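Local coordinates for aminoglycoside N(3)-acetyltransferase III (Serratia marcescens, PDB 7LAO), which catalyses transfer of the acetyl group of acetyl-CoA to the 3-amino group of 2-deoxystreptamine antibiotics such as gentamicin, conferring resistance to them, at residues Phe99-Leu102 against Asn103-Leu107. Residues are numbered along the deposited sequence; the frame is centred on the assembly and turned at random.
Sequences FGLL and NRFLL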
ATOM      1  N   PHE A  99      -7.567  -3.961   2.416  1.00 45.04           N
ATOM      2  CA  PHE A  99      -6.395  -3.971   1.553  1.00 43.67           C
ATOM      3  C   PHE A  99      -5.999  -5.378   1.113  1.00 43.42           C
ATOM      4  O   PHE A  99      -4.998  -5.525   0.389  1.00 44.85           O
ATOM      5  CB  PHE A  99      -5.203  -3.278   2.248  1.00 44.49           C
ATOM      6  CG  PHE A  99      -5.453  -1.828   2.568  1.00 39.25           C
ATOM      7  CD1 PHE A  99      -6.429  -1.110   1.873  1.00 43.98           C
ATOM      8  CD2 PHE A  99      -4.718  -1.180   3.554  1.00 38.75           C
ATOM      9  CE1 PHE A  99      -6.667   0.233   2.144  1.00 44.05           C
ATOM     10  CE2 PHE A  99      -4.942   0.163   3.852  1.00 40.48           C
ATOM     11  CZ  PHE A  99      -5.916   0.877   3.158  1.00 47.08           C
ATOM     12  N   GLY A 100      -6.758  -6.396   1.499  1.00 42.56           N
ATOM     13  CA  GLY A 100      -6.621  -7.753   0.984  1.00 39.58           C
ATOM     14  C   GLY A 100      -6.084  -8.782   1.967  1.00 48.07           C
ATOM     15  O   GLY A 100      -5.211  -8.497   2.798  1.00 46.59           O
ATOM     16  N   LEU A 101      -6.574 -10.017   1.835  1.00 47.28           N
ATOM     17  CA  LEU A 101      -6.143 -11.097   2.708  1.00 47.10           C
ATOM     18  C   LEU A 101      -4.671 -11.444   2.515  1.00 40.93           C
ATOM     19  O   LEU A 101      -4.065 -12.062   3.396  1.00 41.14           O
ATOM     20  CB  LEU A 101      -7.019 -12.322   2.453  1.00 52.21           C
ATOM     21  CG  LEU A 101      -6.729 -13.606   3.232  1.00 52.47           C
ATOM     22  CD1 LEU A 101      -6.656 -13.294   4.730  1.00 60.78           C
ATOM     23  CD2 LEU A 101      -7.755 -14.729   2.919  1.00 48.00           C
ATOM     24  N   LEU A 102      -4.095 -11.081   1.374  1.00 35.52           N
ATOM     25  CA  LEU A 102      -2.704 -11.404   1.099  1.00 37.31           C
ATOM     26  C   LEU A 102      -1.749 -10.782   2.116  1.00 34.68           C
ATOM     27  O   LEU A 102      -0.700 -11.372   2.412  1.00 34.57           O
ATOM     28  CB  LEU A 102      -2.323 -10.928  -0.300  1.00 34.00           C
ATOM     29  CG  LEU A 102      -0.988 -11.461  -0.824  1.00 34.95           C
ATOM     30  CD1 LEU A 102      -1.150 -12.959  -0.988  1.00 33.54           C
ATOM     31  CD2 LEU A 102      -0.694 -10.813  -2.186  1.00 39.53           C
ATOM     32  N   ASN A 103      -2.052  -9.588   2.632  1.00 30.92           N
ATOM     33  CA  ASN A 103      -1.067  -8.975   3.552  1.00 36.48           C
ATOM     34  C   ASN A 103      -0.892  -9.800   4.834  1.00 31.45           C
ATOM     35  O   ASN A 103       0.201  -9.823   5.435  1.00 34.05           O
ATOM     36  CB  ASN A 103      -1.471  -7.535   3.864  1.00 32.98           C
ATOM     37  CG  ASN A 103      -1.302  -6.628   2.649  1.00 29.80           C
ATOM     38  OD1 ASN A 103      -0.309  -6.745   1.926  1.00 31.14           O
ATOM     39  ND2 ASN A 103      -2.304  -5.771   2.377  1.00 29.71           N
ATOM     40  N   ARG A 104      -1.931 -10.516   5.250  1.00 33.41           N
ATOM     41  CA  ARG A 104      -1.776 -11.420   6.378  1.00 42.29           C
ATOM     42  C   ARG A 104      -0.748 -12.502   6.062  1.00 38.83           C
ATOM     43  O   ARG A 104       0.023 -12.892   6.926  1.00 37.17           O
ATOM     44  CB  ARG A 104      -3.127 -12.018   6.751  1.00 43.80           C
ATOM     45  CG  ARG A 104      -3.063 -13.208   7.700  1.00 46.19           C
ATOM     46  CD  ARG A 104      -4.460 -13.747   8.024  1.00 46.77           C
ATOM     47  NE  ARG A 104      -4.339 -15.002   8.737  1.00 47.54           N
ATOM     48  CZ  ARG A 104      -5.313 -15.556   9.437  1.00 58.20           C
ATOM     49  NH1 ARG A 104      -6.478 -14.937   9.525  1.00 62.55           N
ATOM     50  NH2 ARG A 104      -5.115 -16.710  10.070  1.00 67.33           N
ATOM     51  N   PHE A 105      -0.687 -12.963   4.809  1.00 38.91           N
ATOM     52  CA  PHE A 105       0.241 -14.037   4.468  1.00 39.84           C
ATOM     53  C   PHE A 105       1.633 -13.554   4.089  1.00 33.46           C
ATOM     54  O   PHE A 105       2.604 -14.312   4.222  1.00 36.21           O
ATOM     55  CB  PHE A 105      -0.362 -14.884   3.350  1.00 47.15           C
ATOM     56  CG  PHE A 105      -1.528 -15.710   3.831  1.00 49.47           C
ATOM     57  CD1 PHE A 105      -2.823 -15.205   3.774  1.00 51.32           C
ATOM     58  CD2 PHE A 105      -1.317 -16.942   4.430  1.00 53.19           C
ATOM     59  CE1 PHE A 105      -3.893 -15.946   4.268  1.00 49.26           C
ATOM     60  CE2 PHE A 105      -2.387 -17.692   4.918  1.00 55.38           C
ATOM     61  CZ  PHE A 105      -3.661 -17.188   4.845  1.00 49.04           C
ATOM     62  N   LEU A 106       1.751 -12.319   3.595  1.00 32.40           N
ATOM     63  CA  LEU A 106       3.060 -11.702   3.495  1.00 29.42           C
ATOM     64  C   LEU A 106       3.682 -11.586   4.888  1.00 32.91           C
ATOM     65  O   LEU A 106       4.852 -11.903   5.075  1.00 35.45           O
ATOM     66  CB  LEU A 106       2.951 -10.339   2.827  1.00 27.60           C
ATOM     67  CG  LEU A 106       2.572 -10.330   1.325  1.00 38.69           C
ATOM     68  CD1 LEU A 106       2.309  -8.893   0.852  1.00 36.14           C
ATOM     69  CD2 LEU A 106       3.661 -10.991   0.496  1.00 30.93           C
ATOM     70  N   LEU A 107       2.890 -11.186   5.884  1.00 35.86           N
ATOM     71  CA  LEU A 107       3.371 -11.124   7.253  1.00 41.01           C
ATOM     72  C   LEU A 107       3.857 -12.485   7.748  1.00 45.44           C
ATOM     73  O   LEU A 107       4.836 -12.559   8.500  1.00 41.07           O
ATOM     74  CB  LEU A 107       2.281 -10.574   8.175  1.00 44.87           C
ATOM     75  CG  LEU A 107       2.235  -9.037   8.076  1.00 45.48           C
ATOM     76  CD1 LEU A 107       0.949  -8.490   8.636  1.00 39.98           C
ATOM     77  CD2 LEU A 107       3.464  -8.346   8.811  1.00 47.68           C
TER
HETATM   78  O   HOH W   1      -4.694  -9.390   5.207  1.00 43.81           O
HETATM   79  O   HOH W   2      -4.315  -6.032   4.460  1.00 45.01           O
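Leu-102 and Leu-106, one turn apart, form the tightly packed side of this helix start, where the chain leaves the loop through Gly-100 and winds into helix 102-108. The carbonyl O of Leu-102 takes the N-H of Leu-106 at 2.9 Å, nearly in line with its C=O, and that of Phe-105 more weakly and at a bent angle. The CG branch points of the two leucines lie 4.3 Å apart, and CG of the buried Leu-106 also packs against the Leu-102 carbonyl O, 3.6 Å away. Toward solvent the packing is looser. Leu-101, its CG anti to the backbone N (chi1 178°), brings that atom in the ring plane to the edge of Phe-105, 3.8 Å from CE1. The Leu-101 carbonyl O also nears this edge, at CD1, while accepting a weak bond from Arg-104 N. The extended aliphatic chain of Arg-104 runs alongside Leu-101, with Arg-104 CD 4.0 Å from Leu-101 CD1. Two waters bridge the first turn. One donates to Gly-100 O, 2.6 Å away, and accepts from Arg-104 N; the other donates to the same carbonyl and accepts from Asn-103 ND2 at 2.9 Å. Gly-100 O thus has three partners, the third being a long, weak bond from Asn-103 N. Gly-100 itself turns the chain at a positive phi (111°). Just before it, Phe-99 stacks on Tyr-60, meets Tyr-96 edge-to-face and comes near a bound buffer molecule. The helix is wedged between neighbours: Leu-102 and Phe-105 rest on Val-44 of helix 40-51, Leu-102 reaches Val-26 and Ala-28 of strand 23-28, and Asn-103 and Leu-106 lie on Val-123 of strand 122-125, joining the helix to the central mixed sheet.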